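Local coordinates for glycerol kinase, putative (PDB 2W40), which probably phosphorylates glycerol to sn-glycerol 3-phosphate at the expense of ATP, as an FGGY-family kinase of the malaria parasite, at residues M193-L198 with P303-E308; D248-C253 with I290-Y295; V74-I79 with P235-I240; M3-S8 with V18-E23. All blocks are in the same frame, centred on the assembly; numbering follows the deposited sequence.

Contact 1. Residues M193-L198 with P303-E308; sequences MDINTL and PKYALE
The hydroxyl of Tyr305 reaches the loop at 193-198 and is held there by two bonds. Tyr305 OH gives its proton to Ile195 O at 2.7 Å, meeting that oxygen in the carbonyl plane with a C=O...donor angle of 145°. A water in turn donates to Tyr305 OH at 2.6 Å and also to Asn196 O at 2.8 Å, so the phenol tip takes part in a link to two successive backbone carbonyls. Both Ile195 O and the water sit at the ring edge, in its plane. With CG on the side of the backbone N (chi1 -71°), the ring projects from its strand toward the loop. Ile195 slides past it in the opposite direction, its CG1 lying 4.0 Å from Tyr305 CE1. At the end of the contact Leu198 and Pro303 reach toward each other, Leu198 CD1 to Pro303 CG at 3.9 Å, while Leu198 CD2 packs against the tyrosine hydroxyl. The loop keeps its shape through Asp194: its OD1 accepts from Asn196 N at 2.9 Å and from Thr197 N at 3.0 Å, and the backbone bond from Leu198 N to Asp194 O closes the turn. This is an Asx turn docked against strand 304-311, one of the strands of the C-terminal sheet in a two-domain FGGY kinase of the actin-like superfamily.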
# COMPACT_ATOMS: atom_id res chain seq x y z
N MET C 193 4.67 18.65 33.76
CA MET C 193 5.67 18.73 34.80
C MET C 193 6.76 19.73 34.37
O MET C 193 7.17 19.71 33.21
CB MET C 193 6.31 17.38 34.97
CG MET C 193 7.17 17.30 36.22
SD MET C 193 8.17 15.79 36.35
CE MET C 193 9.56 16.19 35.22
N ASP C 194 7.29 20.47 35.33
CA ASP C 194 8.47 21.32 35.18
C ASP C 194 9.69 20.38 35.14
O ASP C 194 9.95 19.65 36.12
CB ASP C 194 8.57 22.28 36.32
CG ASP C 194 9.76 23.28 36.12
OD1 ASP C 194 10.89 22.87 35.77
OD2 ASP C 194 9.56 24.51 36.39
N ILE C 195 10.33 20.31 33.98
CA ILE C 195 11.45 19.34 33.77
C ILE C 195 12.68 19.55 34.67
O ILE C 195 13.45 18.63 34.88
CB ILE C 195 11.87 19.38 32.27
CG1 ILE C 195 12.72 18.17 31.83
CG2 ILE C 195 12.62 20.60 31.85
CD1 ILE C 195 12.05 16.85 32.06
N ASN C 196 12.87 20.80 35.14
CA ASN C 196 13.95 21.19 36.06
C ASN C 196 13.58 20.98 37.53
O ASN C 196 14.38 20.46 38.30
CB ASN C 196 14.41 22.61 35.81
CG ASN C 196 15.17 22.74 34.56
OD1 ASN C 196 16.32 22.27 34.49
ND2 ASN C 196 14.54 23.28 33.53
N THR C 197 12.37 21.35 37.94
CA THR C 197 12.01 21.27 39.34
C THR C 197 11.32 19.93 39.75
O THR C 197 11.15 19.65 40.96
CB THR C 197 11.10 22.38 39.75
OG1 THR C 197 9.80 22.14 39.16
CG2 THR C 197 11.61 23.74 39.35
N LEU C 198 10.86 19.16 38.74
CA LEU C 198 10.24 17.90 38.98
C LEU C 198 8.92 18.00 39.71
O LEU C 198 8.48 17.07 40.40
CB LEU C 198 11.15 16.91 39.68
CG LEU C 198 12.54 16.69 39.03
CD1 LEU C 198 13.38 15.65 39.80
CD2 LEU C 198 12.55 16.44 37.58
N PRO C 303 18.47 14.06 39.44
CA PRO C 303 18.11 13.19 38.35
C PRO C 303 19.15 13.11 37.26
O PRO C 303 19.89 14.09 37.05
CB PRO C 303 16.83 13.84 37.81
CG PRO C 303 16.87 15.20 38.21
CD PRO C 303 17.64 15.28 39.47
N LYS C 304 19.19 12.00 36.54
CA LYS C 304 19.93 11.92 35.28
C LYS C 304 18.88 12.17 34.18
O LYS C 304 17.77 11.68 34.26
CB LYS C 304 20.59 10.57 35.08
CG LYS C 304 21.65 10.21 36.19
CD LYS C 304 22.77 11.23 36.37
CE LYS C 304 23.80 10.83 37.49
NZ LYS C 304 24.89 10.03 36.93
N TYR C 305 19.29 13.01 33.26
CA TYR C 305 18.50 13.42 32.11
C TYR C 305 18.86 12.64 30.86
O TYR C 305 19.86 11.99 30.79
CB TYR C 305 18.64 14.93 31.91
CG TYR C 305 17.94 15.70 32.95
CD1 TYR C 305 16.58 16.00 32.78
CD2 TYR C 305 18.59 16.16 34.10
CE1 TYR C 305 15.91 16.75 33.75
CE2 TYR C 305 17.95 16.96 35.07
CZ TYR C 305 16.60 17.26 34.91
OH TYR C 305 15.88 17.94 35.85
N ALA C 306 18.06 12.83 29.84
CA ALA C 306 18.22 12.13 28.57
C ALA C 306 17.68 13.02 27.44
O ALA C 306 16.88 13.95 27.66
CB ALA C 306 17.59 10.78 28.52
N LEU C 307 18.14 12.73 26.25
CA LEU C 307 17.57 13.20 24.94
C LEU C 307 16.96 11.99 24.33
O LEU C 307 17.52 10.90 24.40
CB LEU C 307 18.62 13.84 24.05
CG LEU C 307 18.90 15.27 24.28
CD1 LEU C 307 20.06 15.80 23.32
CD2 LEU C 307 17.69 16.22 24.13
N GLU C 308 15.78 12.14 23.77
CA GLU C 308 15.06 10.99 23.23
C GLU C 308 14.52 11.29 21.83
O GLU C 308 13.94 12.36 21.55
CB GLU C 308 13.82 10.61 24.07
CG GLU C 308 12.90 9.52 23.43
CD GLU C 308 11.76 9.00 24.31
OE1 GLU C 308 11.91 8.99 25.56
OE2 GLU C 308 10.74 8.59 23.72
O HOH W 1 16.84 19.27 37.92

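Contact 2. Residues D248-C253 with I290-Y295; sequences DQQSAC and ITTICY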
# COMPACT_ATOMS: atom_id res chain seq x y z
N ASP C 248 8.48 2.76 30.45
CA ASP C 248 9.08 1.64 29.76
C ASP C 248 10.40 1.93 29.10
O ASP C 248 11.38 1.13 29.31
CB ASP C 248 8.12 0.81 28.91
CG ASP C 248 7.46 1.58 27.72
OD1 ASP C 248 7.79 2.75 27.48
OD2 ASP C 248 6.58 0.97 27.05
N GLN C 249 10.49 3.04 28.38
CA GLN C 249 11.74 3.26 27.57
C GLN C 249 12.91 3.62 28.55
O GLN C 249 14.08 3.29 28.30
CB GLN C 249 11.52 4.26 26.51
CG GLN C 249 10.49 3.83 25.45
CD GLN C 249 10.70 2.37 24.99
OE1 GLN C 249 11.87 2.04 24.66
NE2 GLN C 249 9.67 1.50 25.06
N GLN C 250 12.62 4.39 29.62
CA GLN C 250 13.59 4.63 30.69
C GLN C 250 13.94 3.33 31.43
O GLN C 250 15.13 3.08 31.77
CB GLN C 250 13.03 5.71 31.63
CG GLN C 250 13.11 7.09 31.06
CD GLN C 250 11.84 7.61 30.42
OE1 GLN C 250 11.02 6.80 29.95
NE2 GLN C 250 11.72 9.00 30.30
N SER C 251 12.97 2.46 31.59
CA SER C 251 13.21 1.10 32.19
C SER C 251 14.29 0.37 31.39
O SER C 251 15.20 -0.23 31.95
CB SER C 251 11.95 0.28 32.36
OG SER C 251 12.12 -0.74 33.29
N ALA C 252 14.20 0.43 30.07
CA ALA C 252 15.14 -0.20 29.20
C ALA C 252 16.56 0.39 29.32
O ALA C 252 17.59 -0.33 29.13
CB ALA C 252 14.63 -0.07 27.76
N CYS C 253 16.69 1.68 29.61
CA CYS C 253 17.97 2.34 29.99
C CYS C 253 18.59 1.72 31.23
O CYS C 253 19.79 1.44 31.24
CB CYS C 253 17.82 3.82 30.25
SG CYS C 253 17.27 4.77 28.81
N ILE C 290 13.45 15.17 22.22
CA ILE C 290 12.75 15.55 23.46
C ILE C 290 13.68 15.41 24.67
O ILE C 290 14.40 14.42 24.78
CB ILE C 290 11.53 14.62 23.66
CG1 ILE C 290 10.40 14.88 22.61
CG2 ILE C 290 10.97 14.71 25.15
CD1 ILE C 290 9.24 14.04 22.76
N THR C 291 13.69 16.41 25.54
CA THR C 291 14.41 16.35 26.83
C THR C 291 13.55 15.64 27.86
O THR C 291 12.40 16.07 28.04
CB THR C 291 14.68 17.78 27.35
OG1 THR C 291 15.33 18.47 26.35
CG2 THR C 291 15.50 17.79 28.65
N THR C 292 14.02 14.55 28.43
CA THR C 292 13.24 13.79 29.38
C THR C 292 14.11 13.38 30.60
O THR C 292 15.31 13.67 30.65
CB THR C 292 12.60 12.56 28.66
OG1 THR C 292 11.61 12.00 29.50
CG2 THR C 292 13.74 11.49 28.32
N ILE C 293 13.46 12.86 31.60
CA ILE C 293 14.14 12.36 32.78
C ILE C 293 14.58 10.91 32.44
O ILE C 293 13.73 10.12 31.93
CB ILE C 293 13.26 12.28 34.02
CG1 ILE C 293 12.70 13.63 34.46
CG2 ILE C 293 14.03 11.55 35.13
CD1 ILE C 293 13.70 14.57 34.89
N CYS C 294 15.87 10.56 32.59
CA CYS C 294 16.28 9.19 32.45
C CYS C 294 15.89 8.33 33.68
O CYS C 294 15.21 7.28 33.54
CB CYS C 294 17.76 9.11 32.18
SG CYS C 294 18.29 7.59 31.33
N TYR C 295 16.27 8.78 34.87
CA TYR C 295 15.87 8.11 36.12
C TYR C 295 16.27 9.03 37.28
O TYR C 295 17.13 9.89 37.13
CB TYR C 295 16.52 6.70 36.21
CG TYR C 295 18.03 6.68 35.93
CD1 TYR C 295 18.95 7.11 36.90
CD2 TYR C 295 18.52 6.38 34.68
CE1 TYR C 295 20.28 7.18 36.58
CE2 TYR C 295 19.88 6.43 34.41
CZ TYR C 295 20.74 6.81 35.37
OH TYR C 295 22.16 6.89 35.08
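Gln250 bends its side chain across to strand 290-295 and ends on a backbone oxygen: Gln250 NE2 donates to Ile293 O at 2.8 Å, with an N-H...O angle of 156°. The carbonyl oxygen lies close to the amide plane, and the donor comes in nearly on the C=O line. CG stands beside the backbone N, and the kink that follows, at the unusual chi2 of 98°, turns the amide along the strand toward Thr292. Thr292 OG1 is 3.1 Å from Gln250 NE2, but the angle is too poor for a bond; that hydroxyl is instead tied to Ser188. The other end of the amide, OE1, accepts from Arg85, so the rotation of the group is fixed from both sides. The setting is a helix that starts straight after strand 241-247 and crosses the edge strand of the C-terminal sheet at -42°. The two residues before Gln250, Asp248 and Gln249, hydrogen-bond a bound glycerol through Asp248 OD1 and Gln249 NE2; the side chain of Gln250 is about 7 Å from that glycerol. At Cys294 the strand carries a classic beta bulge, Cys294 and Tyr295 both facing Lys304. Gln250 CG packs 3.3 Å from Cys294 O, a buried oxygen with no hydrogen-bonding partner in the model. One turn on, Cys253 SG and Cys294 SG touch at 3.9 Å as unlinked thiols.

Contact 3. Residues V74-I79 with P235-I240; sequences VIIKCI and PDYLNI. With EDO (1,2-ethanediol), chain B.
Ile76 and Ile79 face Tyr237 and Ile240, and just before them, at Val74, a bound ethanediol, probably from the crystallisation liquor, lies beside the strand. Val74 O accepts a weak bond from its O2. Two residues on, Ile76 N donates to its O1 at 2.8 Å and almost straight, 171°, so the diol occupies backbone bonding positions of strand 74-83. Ile76 does most of the touching from this strand. Its CD1 presses 3.3 Å from Tyr237 CE1, a tight approach oblique to the ring, while CG2, on the opposite side of CB from the backbone N, meets Ile240 CG2 at 3.9 Å. Ile240 CD1 comes down on the carbonyl, 3.3 Å from Ile76 O. The loop 235-240 leads into strand 241-247, the parallel neighbour of 74-83 in the N-terminal sheet; a type II turn from Tyr237 to Ile240 delivers the chain there. At Lys77 the strand takes helical backbone angles (-76°/-39°), which break the alternation and put Ile79 on the same side as Ile76. Ile79 crosses Ile240 at about a right angle, with Ile79 CD1 3.7 Å from Ile240 CG2. The tyrosine's hydroxyl is bonded to Met60 O of helix 49-70.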
# COMPACT_ATOMS: atom_id res chain seq x y z
N VAL C 74 7.27 -20.26 47.43
CA VAL C 74 7.62 -19.06 46.65
C VAL C 74 7.51 -17.85 47.52
O VAL C 74 6.50 -17.70 48.17
CB VAL C 74 6.69 -18.91 45.39
CG1 VAL C 74 7.03 -17.70 44.62
CG2 VAL C 74 6.82 -20.28 44.55
N ILE C 75 8.55 -17.00 47.57
CA ILE C 75 8.49 -15.70 48.25
C ILE C 75 8.58 -14.60 47.17
O ILE C 75 9.62 -14.46 46.51
CB ILE C 75 9.61 -15.44 49.31
CG1 ILE C 75 9.47 -16.50 50.45
CG2 ILE C 75 9.54 -13.98 49.86
CD1 ILE C 75 10.73 -16.64 51.37
N ILE C 76 7.50 -13.82 47.04
CA ILE C 76 7.52 -12.63 46.12
C ILE C 76 8.06 -11.49 46.96
O ILE C 76 7.42 -11.07 47.88
CB ILE C 76 6.12 -12.28 45.53
CG1 ILE C 76 5.52 -13.53 44.93
CG2 ILE C 76 6.25 -11.17 44.56
CD1 ILE C 76 4.15 -13.47 44.54
N LYS C 77 9.25 -11.02 46.67
CA LYS C 77 9.94 -10.04 47.50
C LYS C 77 9.36 -8.63 47.30
O LYS C 77 9.27 -7.82 48.23
CB LYS C 77 11.41 -10.02 47.17
CG LYS C 77 12.16 -11.31 47.65
CD LYS C 77 12.10 -11.38 49.11
CE LYS C 77 13.20 -12.27 49.64
NZ LYS C 77 14.63 -11.68 49.42
N CYS C 78 9.04 -8.36 46.04
CA CYS C 78 8.60 -7.02 45.65
C CYS C 78 8.05 -7.06 44.23
O CYS C 78 8.22 -8.04 43.51
CB CYS C 78 9.75 -6.06 45.71
SG CYS C 78 11.18 -6.57 44.86
N ILE C 79 7.45 -5.92 43.83
CA ILE C 79 6.85 -5.74 42.51
C ILE C 79 7.42 -4.46 41.92
O ILE C 79 7.43 -3.44 42.59
CB ILE C 79 5.29 -5.67 42.58
CG1 ILE C 79 4.75 -6.97 43.14
CG2 ILE C 79 4.71 -5.24 41.25
CD1 ILE C 79 3.23 -6.82 43.61
N PRO C 235 -5.28 -12.39 45.50
CA PRO C 235 -5.22 -12.67 46.95
C PRO C 235 -3.88 -13.22 47.43
O PRO C 235 -3.45 -12.89 48.58
CB PRO C 235 -6.37 -13.65 47.14
CG PRO C 235 -6.58 -14.23 45.84
CD PRO C 235 -6.34 -13.15 44.85
N ASP C 236 -3.17 -13.99 46.60
CA ASP C 236 -1.82 -14.46 46.98
C ASP C 236 -0.78 -13.37 47.12
O ASP C 236 0.36 -13.58 47.58
CB ASP C 236 -1.32 -15.54 45.98
CG ASP C 236 -1.97 -16.89 46.21
OD1 ASP C 236 -2.89 -17.04 47.04
OD2 ASP C 236 -1.45 -17.84 45.65
N TYR C 237 -1.07 -12.23 46.51
CA TYR C 237 -0.17 -11.06 46.55
C TYR C 237 -0.44 -10.06 47.68
O TYR C 237 0.19 -9.03 47.75
CB TYR C 237 -0.25 -10.37 45.23
CG TYR C 237 0.30 -11.19 44.10
CD1 TYR C 237 1.62 -10.98 43.66
CD2 TYR C 237 -0.50 -12.09 43.43
CE1 TYR C 237 2.13 -11.70 42.58
CE2 TYR C 237 -0.03 -12.78 42.36
CZ TYR C 237 1.32 -12.61 41.92
OH TYR C 237 1.86 -13.27 40.80
N LEU C 238 -1.36 -10.42 48.58
CA LEU C 238 -1.69 -9.60 49.70
C LEU C 238 -0.44 -9.16 50.47
O LEU C 238 0.37 -9.98 50.92
CB LEU C 238 -2.67 -10.26 50.63
CG LEU C 238 -3.10 -9.39 51.85
CD1 LEU C 238 -3.94 -8.15 51.48
CD2 LEU C 238 -3.79 -10.38 52.89
N ASN C 239 -0.30 -7.83 50.68
CA ASN C 239 0.79 -7.21 51.40
C ASN C 239 2.21 -7.32 50.81
O ASN C 239 3.20 -7.01 51.47
CB ASN C 239 0.81 -7.61 52.87
CG ASN C 239 -0.37 -7.14 53.64
OD1 ASN C 239 -0.95 -6.08 53.32
ND2 ASN C 239 -0.77 -7.91 54.65
N ILE C 240 2.27 -7.68 49.53
CA ILE C 240 3.50 -7.62 48.78
C ILE C 240 3.67 -6.16 48.35
O ILE C 240 2.71 -5.58 47.81
CB ILE C 240 3.43 -8.52 47.55
CG1 ILE C 240 3.29 -10.00 47.95
CG2 ILE C 240 4.64 -8.38 46.71
CD1 ILE C 240 4.37 -10.52 48.91
C1 EDO B . 3.97 -14.14 48.21
O1 EDO B . 5.29 -14.33 48.72
C2 EDO B . 2.95 -15.30 48.04
O2 EDO B . 3.56 -16.55 47.64

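Contact 4. Residues M3-S8 with V18-E23; sequences MNVILS and VFFYDE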
# COMPACT_ATOMS: atom_id res chain seq x y z
N MET C 3 11.95 -20.45 46.78
CA MET C 3 12.41 -19.63 45.71
C MET C 3 12.00 -18.17 45.98
O MET C 3 10.82 -17.93 46.16
CB MET C 3 11.79 -20.08 44.36
CG MET C 3 12.15 -19.28 43.09
SD MET C 3 13.91 -19.10 42.80
CE MET C 3 14.17 -20.50 41.74
N ASN C 4 12.98 -17.27 46.05
CA ASN C 4 12.65 -15.85 46.09
C ASN C 4 12.54 -15.34 44.66
O ASN C 4 13.41 -15.62 43.83
CB ASN C 4 13.71 -15.04 46.75
CG ASN C 4 13.85 -15.32 48.20
OD1 ASN C 4 13.01 -15.88 48.87
ND2 ASN C 4 14.97 -14.87 48.72
N VAL C 5 11.47 -14.53 44.46
CA VAL C 5 11.32 -13.87 43.17
C VAL C 5 10.89 -12.43 43.25
O VAL C 5 10.36 -11.99 44.24
CB VAL C 5 10.30 -14.63 42.25
CG1 VAL C 5 10.75 -16.15 41.92
CG2 VAL C 5 8.95 -14.55 42.86
N ILE C 6 11.17 -11.73 42.16
CA ILE C 6 10.78 -10.34 41.93
C ILE C 6 9.74 -10.39 40.81
O ILE C 6 10.01 -10.95 39.73
CB ILE C 6 11.95 -9.46 41.52
CG1 ILE C 6 13.08 -9.51 42.55
CG2 ILE C 6 11.48 -7.99 41.22
CD1 ILE C 6 14.39 -9.04 41.90
N LEU C 7 8.57 -9.79 41.04
CA LEU C 7 7.57 -9.66 39.93
C LEU C 7 7.82 -8.33 39.21
O LEU C 7 7.81 -7.28 39.85
CB LEU C 7 6.11 -9.76 40.39
CG LEU C 7 4.96 -9.44 39.46
CD1 LEU C 7 5.10 -10.19 38.12
CD2 LEU C 7 3.58 -9.47 40.08
N SER C 8 8.06 -8.41 37.88
CA SER C 8 8.19 -7.20 37.07
C SER C 8 7.00 -7.18 36.10
O SER C 8 6.86 -8.16 35.32
CB SER C 8 9.55 -7.15 36.34
OG SER C 8 9.59 -6.01 35.51
N VAL C 18 4.01 -10.21 32.30
CA VAL C 18 4.53 -10.46 33.67
C VAL C 18 5.78 -11.33 33.60
O VAL C 18 5.85 -12.27 32.78
CB VAL C 18 3.48 -11.06 34.64
CG1 VAL C 18 2.19 -10.15 34.85
CG2 VAL C 18 3.01 -12.50 34.20
N PHE C 19 6.78 -10.92 34.37
CA PHE C 19 8.08 -11.57 34.48
C PHE C 19 8.39 -11.80 35.90
O PHE C 19 8.32 -10.87 36.72
CB PHE C 19 9.18 -10.76 33.87
CG PHE C 19 8.99 -10.53 32.41
CD1 PHE C 19 9.58 -11.34 31.50
CD2 PHE C 19 8.24 -9.49 31.97
CE1 PHE C 19 9.46 -11.12 30.19
CE2 PHE C 19 8.08 -9.27 30.67
CZ PHE C 19 8.69 -10.13 29.75
N PHE C 20 8.65 -13.05 36.23
CA PHE C 20 9.18 -13.40 37.57
C PHE C 20 10.67 -13.68 37.40
O PHE C 20 11.05 -14.60 36.68
CB PHE C 20 8.42 -14.57 38.21
CG PHE C 20 6.96 -14.31 38.35
CD1 PHE C 20 6.40 -13.97 39.54
CD2 PHE C 20 6.09 -14.39 37.20
CE1 PHE C 20 5.02 -13.76 39.64
CE2 PHE C 20 4.72 -14.21 37.32
CZ PHE C 20 4.20 -13.84 38.55
N TYR C 21 11.45 -12.87 38.07
CA TYR C 21 12.88 -12.96 38.09
C TYR C 21 13.38 -13.55 39.40
O TYR C 21 12.91 -13.18 40.46
CB TYR C 21 13.56 -11.62 37.88
CG TYR C 21 13.40 -11.04 36.48
CD1 TYR C 21 14.39 -11.24 35.55
CD2 TYR C 21 12.40 -10.15 36.15
CE1 TYR C 21 14.34 -10.74 34.29
CE2 TYR C 21 12.31 -9.68 34.87
CZ TYR C 21 13.32 -9.94 33.94
OH TYR C 21 13.31 -9.42 32.67
N ASP C 22 14.34 -14.46 39.29
CA ASP C 22 15.04 -14.92 40.50
C ASP C 22 16.04 -13.78 40.87
O ASP C 22 16.17 -12.80 40.18
CB ASP C 22 15.71 -16.27 40.30
CG ASP C 22 16.92 -16.25 39.40
OD1 ASP C 22 17.54 -15.21 39.10
OD2 ASP C 22 17.33 -17.42 39.09
N GLU C 23 16.79 -13.92 41.98
CA GLU C 23 17.66 -12.87 42.44
C GLU C 23 18.97 -12.74 41.73
O GLU C 23 19.76 -11.85 42.04
CB GLU C 23 17.80 -12.95 43.96
CG GLU C 23 16.45 -12.85 44.67
CD GLU C 23 16.46 -12.89 46.17
OE1 GLU C 23 17.23 -13.69 46.68
OE2 GLU C 23 15.70 -12.14 46.82
O HOH W 2 16.12 -15.99 43.83
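Strands 3-8 and 18-21 run antiparallel as the two arms of a hairpin, their axes at 153° and 4.6 Å apart, with Ile6-Tyr21 and Ser8-Phe19 as hydrogen-bonded pairs and Leu7-Phe20 as the non-hydrogen-bonded pair between them. The shortest rung is Ser8 N to Phe19 O, 2.7 Å and practically linear. On the face bearing Leu7 and Phe20 the two side chains lie side by side and point the same way: Leu7 CD1 sits over the ring in a CH-pi contact, 3.9 Å from the centroid of Phe20, while Val5 CG2 approaches the ring at its edge, 4.2 Å from Phe20 CD1. Leu7 has CG turned away from the backbone N (chi1 170°), which carries CD1 over the ring and also to 3.9 Å from Val18 CB. The opposite face holds Ile6, Ser8, Phe19 and Tyr21. There Ser8 CB touches the edge of the tyrosine ring diagonally, 4.0 Å from Tyr21 CE2; Ser8 OG bonds to Ser445 O and Tyr21 OH to Ser445 OG, in helix 443-455. Beyond the last rung a water continues the ladder, donating to Asn4 O and accepting from Glu23 N. Asn4 ND2 makes a weak bond to Glu23 OE1 at 3.3 Å, the amide and carboxylate planes 72° apart; the stronger partner of Glu23 is Lys77, in a salt bridge through OE2. Backbone bonds and apolar packing on the Leu7-Phe20 face hold the hairpin together, two hydroxyls on the other face tie it to helix 443-455, and at the Asn4-Glu23 end Lys77 probably favours a charged carboxylate.

How the contacts relate
From the N terminus, contact 4 closes first, a short hairpin loop that is finished before any other contact opens. Strand 74-83 then lies beside strand 3-11, so contact 3 adds to the same N-terminal sheet; its centre is about 10 Å from that of contact 4. Its long loop, from 74-79 to 235-240, takes in 193-198, where contact 1 opens; since contact 1 closes only at 303-308, the two cross. Contact 2 is nested inside contact 1, and their strands 290-295 and 304-311 are neighbours in the C-terminal sheet. Contacts 1 and 2 therefore tie parts of the N-terminal region to that sheet, whereas contacts 3 and 4 stay within the first half.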